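Local coordinates for DUF4848 domain-containing protein (Bacteroides thetaiotaomicron, PDB 4LB8) that is of unknown function, a DUF4848-family protein probably exported as a lipoprotein and forming an assembly of two chains, at residues 104-109 and 146-151; 65-70 and 100-105. One frame throughout, in Å; residues are numbered along the deposited sequence.

Contact 1. Residues 104-109 and 146-151; sequences FNTIDA and TDFKER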
loop_
_atom_site.group_PDB
_atom_site.type_symbol
_atom_site.label_atom_id
_atom_site.label_comp_id
_atom_site.label_asym_id
_atom_site.label_seq_id
_atom_site.Cartn_x
_atom_site.Cartn_y
_atom_site.Cartn_z
ATOM N N PHE A 104 -13.379 17.377 -4.609
ATOM C CA PHE A 104 -12.759 16.899 -3.365
ATOM C C PHE A 104 -12.628 15.377 -3.395
ATOM O O PHE A 104 -13.287 14.725 -4.216
ATOM C CB PHE A 104 -13.524 17.409 -2.116
ATOM C CG PHE A 104 -13.245 18.880 -1.866
ATOM C CD1 PHE A 104 -12.096 19.281 -1.183
ATOM C CD2 PHE A 104 -14.053 19.866 -2.434
ATOM C CE1 PHE A 104 -11.804 20.638 -1.009
ATOM C CE2 PHE A 104 -13.738 21.229 -2.288
ATOM C CZ PHE A 104 -12.622 21.604 -1.568
ATOM N N ASN A 105 -11.719 14.829 -2.578
ATOM C CA ASN A 105 -11.428 13.398 -2.525
ATOM C C ASN A 105 -12.563 12.647 -1.847
ATOM O O ASN A 105 -12.814 12.828 -0.643
ATOM C CB ASN A 105 -10.099 13.143 -1.801
ATOM C CG ASN A 105 -9.509 11.762 -1.966
ATOM O OD1 ASN A 105 -10.193 10.768 -2.157
ATOM N ND2 ASN A 105 -8.211 11.663 -1.824
ATOM N N THR A 106 -13.232 11.784 -2.644
ATOM C CA THR A 106 -14.373 10.945 -2.253
ATOM C C THR A 106 -13.929 9.587 -1.674
ATOM O O THR A 106 -14.747 8.884 -1.075
ATOM C CB THR A 106 -15.314 10.726 -3.447
ATOM O OG1 THR A 106 -14.575 10.196 -4.551
ATOM C CG2 THR A 106 -16.025 11.981 -3.860
ATOM N N ILE A 107 -12.655 9.218 -1.857
ATOM C CA ILE A 107 -12.125 7.951 -1.354
ATOM C C ILE A 107 -11.534 8.160 0.066
ATOM O O ILE A 107 -11.996 7.514 1.009
ATOM C CB ILE A 107 -11.099 7.335 -2.350
ATOM C CG1 ILE A 107 -11.746 7.147 -3.749
ATOM C CG2 ILE A 107 -10.527 6.019 -1.808
ATOM C CD1 ILE A 107 -10.761 6.838 -4.899
ATOM N N ASP A 108 -10.532 9.052 0.216
ATOM C CA ASP A 108 -9.904 9.333 1.512
ATOM C C ASP A 108 -10.358 10.709 2.042
ATOM O O ASP A 108 -9.953 11.751 1.514
ATOM C CB ASP A 108 -8.376 9.253 1.371
ATOM C CG ASP A 108 -7.570 9.479 2.631
ATOM O OD1 ASP A 108 -8.184 9.687 3.706
ATOM O OD2 ASP A 108 -6.317 9.460 2.544
ATOM N N ALA A 109 -11.170 10.703 3.111
ATOM C CA ALA A 109 -11.713 11.919 3.745
ATOM C C ALA A 109 -10.693 12.683 4.600
ATOM O O ALA A 109 -11.009 13.786 5.058
ATOM C CB ALA A 109 -12.929 11.581 4.587
ATOM N N THR A 146 -15.819 13.267 -14.206
ATOM C CA THR A 146 -17.206 13.287 -13.702
ATOM C C THR A 146 -17.186 13.349 -12.175
ATOM O O THR A 146 -17.920 14.130 -11.566
ATOM C CB THR A 146 -17.978 12.056 -14.197
ATOM O OG1 THR A 146 -17.242 10.892 -13.802
ATOM C CG2 THR A 146 -18.187 12.064 -15.726
ATOM N N ASP A 147 -16.294 12.546 -11.577
ATOM C CA ASP A 147 -16.107 12.401 -10.136
ATOM C C ASP A 147 -14.635 12.164 -9.834
ATOM O O ASP A 147 -13.878 11.851 -10.753
ATOM C CB ASP A 147 -16.976 11.232 -9.600
ATOM C CG ASP A 147 -16.773 9.891 -10.308
ATOM O OD1 ASP A 147 -15.661 9.328 -10.208
ATOM O OD2 ASP A 147 -17.743 9.387 -10.926
ATOM N N PHE A 148 -14.235 12.284 -8.549
ATOM C CA PHE A 148 -12.853 12.072 -8.112
ATOM C C PHE A 148 -12.386 10.614 -8.366
ATOM O O PHE A 148 -11.219 10.391 -8.704
ATOM C CB PHE A 148 -12.678 12.446 -6.625
ATOM C CG PHE A 148 -11.240 12.310 -6.181
ATOM C CD1 PHE A 148 -10.310 13.304 -6.472
ATOM C CD2 PHE A 148 -10.792 11.145 -5.575
ATOM C CE1 PHE A 148 -8.969 13.143 -6.144
ATOM C CE2 PHE A 148 -9.447 10.980 -5.264
ATOM C CZ PHE A 148 -8.547 11.989 -5.534
ATOM N N LYS A 149 -13.303 9.638 -8.192
ATOM C CA LYS A 149 -13.068 8.207 -8.380
ATOM C C LYS A 149 -12.625 7.903 -9.824
ATOM O O LYS A 149 -11.787 7.034 -10.028
ATOM C CB LYS A 149 -14.321 7.394 -8.001
ATOM C CG LYS A 149 -14.643 7.414 -6.504
ATOM C CD LYS A 149 -15.446 6.180 -6.048
ATOM C CE LYS A 149 -15.366 5.902 -4.556
ATOM N NZ LYS A 149 -16.395 6.644 -3.775
ATOM N N GLU A 150 -13.113 8.669 -10.804
ATOM C CA GLU A 150 -12.736 8.503 -12.208
ATOM C C GLU A 150 -11.239 8.880 -12.427
ATOM O O GLU A 150 -10.564 8.243 -13.237
ATOM C CB GLU A 150 -13.672 9.330 -13.089
ATOM C CG GLU A 150 -13.699 8.913 -14.547
ATOM C CD GLU A 150 -14.171 10.009 -15.491
ATOM O OE1 GLU A 150 -15.135 10.725 -15.132
ATOM O OE2 GLU A 150 -13.559 10.172 -16.571
ATOM N N ARG A 151 -10.717 9.857 -11.659
ATOM C CA ARG A 151 -9.323 10.301 -11.722
ATOM C C ARG A 151 -8.358 9.246 -11.156
ATOM O O ARG A 151 -7.288 9.038 -11.731
ATOM C CB ARG A 151 -9.142 11.633 -10.974
ATOM C CG ARG A 151 -7.752 12.238 -11.089
ATOM C CD ARG A 151 -7.591 13.403 -10.152
ATOM N NE ARG A 151 -6.205 13.870 -10.129
ATOM C CZ ARG A 151 -5.340 13.604 -9.155
ATOM N NH1 ARG A 151 -5.715 12.884 -8.100
ATOM N NH2 ARG A 151 -4.101 14.072 -9.214
#
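F148, in the first turn of helix 148-152, lays its ring under the backbone of N105 in loop residues 104-109. N105 CA sits over one face of the ring, 3.9 Å from the F148 centroid and only 14° off the normal, a CH-pi contact displaced toward the rim. The N105 side chain reaches the same ring near CE2 and CZ, its amide plane turned 33° from the ring plane, with N105 OD1 3.2 Å from F148 CE2. That oxygen is already engaged within its own loop. I107 N meets N105 OD1 in the carbonyl plane at 2.9 Å, closing an Asx turn, while D108 N, also 2.9 Å from N105 OD1, comes from well above that plane. With N105 ND2 bonded to D111, the amide is held at both ends, which probably fixes its rotation. F104 O, 3.4 Å from F148 CB, packs against the root of the aromatic side chain; Y115 and M103 also touch F148, so this is the close-packed, buried part of the contact. The exposed side has few and mostly longer contacts. T106 OG1, 3.4 Å from K149 CG, is the close exception; I107 CG1 is 3.9 Å from K149 CE, where the two side chains cross. A bend at chi4 (87°) turns the lysine ammonium back toward T106, without a hydrogen bond to it. I107 CD1 approaches F148 near the ring plane, at the edge. D147 N-caps the helix through a bond from E150 N to its OD1. CH-pi, apolar and oxygen-to-carbon packing thus join the segments without a hydrogen bond between them, while N105 and D147 spend polar bonds on shaping the loop and the helix start.

Contact 2. Residues 65-70 and 100-105; sequences ILMQEA and DVFMFN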
loop_
_atom_site.group_PDB
_atom_site.type_symbol
_atom_site.label_atom_id
_atom_site.label_comp_id
_atom_site.label_asym_id
_atom_site.label_seq_id
_atom_site.Cartn_x
_atom_site.Cartn_y
_atom_site.Cartn_z
ATOM N N ILE A 65 -4.943 30.415 -10.737
ATOM C CA ILE A 65 -4.920 31.488 -9.719
ATOM C C ILE A 65 -5.867 31.112 -8.574
ATOM O O ILE A 65 -5.511 31.296 -7.404
ATOM C CB ILE A 65 -5.235 32.907 -10.313
ATOM C CG1 ILE A 65 -4.309 33.292 -11.513
ATOM C CG2 ILE A 65 -5.308 34.014 -9.229
ATOM C CD1 ILE A 65 -2.785 33.632 -11.208
ATOM N N LEU A 66 -7.033 30.530 -8.908
ATOM C CA LEU A 66 -7.995 30.047 -7.919
ATOM C C LEU A 66 -7.389 28.913 -7.072
ATOM O O LEU A 66 -7.637 28.888 -5.880
ATOM C CB LEU A 66 -9.295 29.581 -8.606
ATOM C CG LEU A 66 -10.499 29.399 -7.693
ATOM C CD1 LEU A 66 -10.971 30.731 -7.133
ATOM C CD2 LEU A 66 -11.613 28.683 -8.423
HETATM N N MSE A 67 -6.600 27.997 -7.672
HETATM C CA MSE A 67 -5.922 26.883 -6.992
HETATM C C MSE A 67 -4.875 27.430 -6.022
HETATM O O MSE A 67 -4.787 26.948 -4.891
HETATM C CB MSE A 67 -5.286 25.916 -8.007
HETATM C CG MSE A 67 -4.739 24.620 -7.382
HETATM SE SE MSE A 67 -6.080 23.550 -6.458
HETATM C CE MSE A 67 -6.645 22.386 -7.938
ATOM N N GLN A 68 -4.121 28.463 -6.433
ATOM C CA GLN A 68 -3.172 29.147 -5.547
ATOM C C GLN A 68 -3.921 29.659 -4.299
ATOM O O GLN A 68 -3.511 29.388 -3.167
ATOM C CB GLN A 68 -2.493 30.333 -6.263
ATOM C CG GLN A 68 -1.534 29.980 -7.366
ATOM C CD GLN A 68 -0.125 29.752 -6.876
ATOM O OE1 GLN A 68 0.387 28.625 -6.925
ATOM N NE2 GLN A 68 0.556 30.826 -6.445
ATOM N N GLU A 69 -5.043 30.368 -4.528
ATOM C CA GLU A 69 -5.897 30.941 -3.494
ATOM C C GLU A 69 -6.486 29.865 -2.583
ATOM O O GLU A 69 -6.461 30.021 -1.358
ATOM C CB GLU A 69 -7.035 31.738 -4.140
ATOM C CG GLU A 69 -6.604 33.038 -4.787
ATOM C CD GLU A 69 -7.740 33.864 -5.361
ATOM O OE1 GLU A 69 -8.918 33.467 -5.194
ATOM O OE2 GLU A 69 -7.448 34.921 -5.969
ATOM N N ALA A 70 -7.023 28.776 -3.192
ATOM C CA ALA A 70 -7.677 27.672 -2.500
ATOM C C ALA A 70 -6.714 27.007 -1.535
ATOM O O ALA A 70 -7.067 26.824 -0.367
ATOM C CB ALA A 70 -8.214 26.666 -3.512
ATOM N N ASP A 100 -17.397 23.497 -6.472
ATOM C CA ASP A 100 -18.050 23.530 -7.775
ATOM C C ASP A 100 -17.001 23.578 -8.904
ATOM O O ASP A 100 -16.997 22.675 -9.759
ATOM C CB ASP A 100 -19.041 24.689 -7.846
ATOM C CG ASP A 100 -20.291 24.344 -7.065
ATOM O OD1 ASP A 100 -20.233 24.358 -5.805
ATOM O OD2 ASP A 100 -21.286 23.932 -7.696
ATOM N N VAL A 101 -16.087 24.588 -8.886
ATOM C CA VAL A 101 -14.980 24.686 -9.853
ATOM C C VAL A 101 -14.044 23.468 -9.628
ATOM O O VAL A 101 -13.610 22.815 -10.591
ATOM C CB VAL A 101 -14.210 26.030 -9.729
ATOM C CG1 VAL A 101 -13.113 26.135 -10.773
ATOM C CG2 VAL A 101 -15.151 27.220 -9.844
ATOM N N PHE A 102 -13.785 23.144 -8.334
ATOM C CA PHE A 102 -12.920 22.046 -7.942
ATOM C C PHE A 102 -13.692 20.885 -7.372
ATOM O O PHE A 102 -14.877 20.966 -7.095
ATOM C CB PHE A 102 -11.819 22.508 -6.969
ATOM C CG PHE A 102 -10.907 23.539 -7.576
ATOM C CD1 PHE A 102 -10.442 23.400 -8.882
ATOM C CD2 PHE A 102 -10.516 24.659 -6.847
ATOM C CE1 PHE A 102 -9.580 24.356 -9.444
ATOM C CE2 PHE A 102 -9.673 25.624 -7.410
ATOM C CZ PHE A 102 -9.198 25.457 -8.700
HETATM N N MSE A 103 -12.980 19.804 -7.181
HETATM C CA MSE A 103 -13.432 18.474 -6.804
HETATM C C MSE A 103 -12.683 18.018 -5.546
HETATM O O MSE A 103 -11.485 18.260 -5.422
HETATM C CB MSE A 103 -13.045 17.652 -8.037
HETATM C CG MSE A 103 -13.328 16.229 -8.013
HETATM SE SE MSE A 103 -12.691 15.547 -9.700
HETATM C CE MSE A 103 -10.829 15.486 -9.482
ATOM N N PHE A 104 -13.379 17.377 -4.609
ATOM C CA PHE A 104 -12.759 16.899 -3.365
ATOM C C PHE A 104 -12.628 15.377 -3.395
ATOM O O PHE A 104 -13.287 14.725 -4.216
ATOM C CB PHE A 104 -13.524 17.409 -2.116
ATOM C CG PHE A 104 -13.245 18.880 -1.866
ATOM C CD1 PHE A 104 -12.096 19.281 -1.183
ATOM C CD2 PHE A 104 -14.053 19.866 -2.434
ATOM C CE1 PHE A 104 -11.804 20.638 -1.009
ATOM C CE2 PHE A 104 -13.738 21.229 -2.288
ATOM C CZ PHE A 104 -12.622 21.604 -1.568
ATOM N N ASN A 105 -11.719 14.829 -2.578
ATOM C CA ASN A 105 -11.428 13.398 -2.525
ATOM C C ASN A 105 -12.563 12.647 -1.847
ATOM O O ASN A 105 -12.814 12.828 -0.643
ATOM C CB ASN A 105 -10.099 13.143 -1.801
ATOM C CG ASN A 105 -9.509 11.762 -1.966
ATOM O OD1 ASN A 105 -10.193 10.768 -2.157
ATOM N ND2 ASN A 105 -8.211 11.663 -1.824
#
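M67, a selenomethionine, starts with CG anti to its backbone N (chi1 -172°) and then bends at chi2 and chi3, a course that folds its terminal methyl over F102. The F102 ring is swung to the side of its own backbone N (chi1 -62°), pointing at the helix from the opposite segment. M67 CE stands over one face of the ring, 4.0 Å from the centroid of F102, a CH-pi contact offset toward the rim and nearest to CE1. The selenium lies over the same face, M67 SE being 4.4 Å from the F102 centroid and 18° off the normal, which makes this a Met-aromatic contact in selenium form. The ring's far end pushes in against the helix backbone, with F102 CZ 3.8 Å from M67 N. Here an irregular segment that follows helix 84-98 sets F102 against helix 63-80, F102 CA staying 8.6 Å from M67 CA, while F104 packs on helix 84-98. L66 and F102 lie alongside each other, running antiparallel, L66 CD2 reaching F102 CE2 at 3.8 Å from an oblique angle. The same methyl meets V101 tip to tip, L66 CD2 to V101 CG1 being 3.8 Å. V101 CG1 also lies over the F102 face opposite M67, farther from the plane, so both faces carry an aliphatic group. A70 CB approaches F102 CE2 obliquely at 4.3 Å. All the touching side chains are apolar; R117 bonds to D100 O and, weakly, to F102 O. On the helix side, M67 also packs on N254 of the second subunit.

Overall arrangement
From the N terminus, the chain first enters contact 2 on helix 63-80, turns back through helix 84-98 and returns at residues 100-105, closing a mostly helical loop of 29 residues. F104 and N105 belong to both contacts, so contact 1 begins where contact 2 ends. Its loop then spans 36 residues, including the hairpin strands 132-135 and 138-141, before closing on helix 148-152. The two loops follow one another, neither nesting nor crossing, with contact centres about 14 Å apart. M103, next to F102, packs on helix 148-152, so residues 100-105 link that short helix, which precedes the later beta sheets, to helices 63-80 and 84-98.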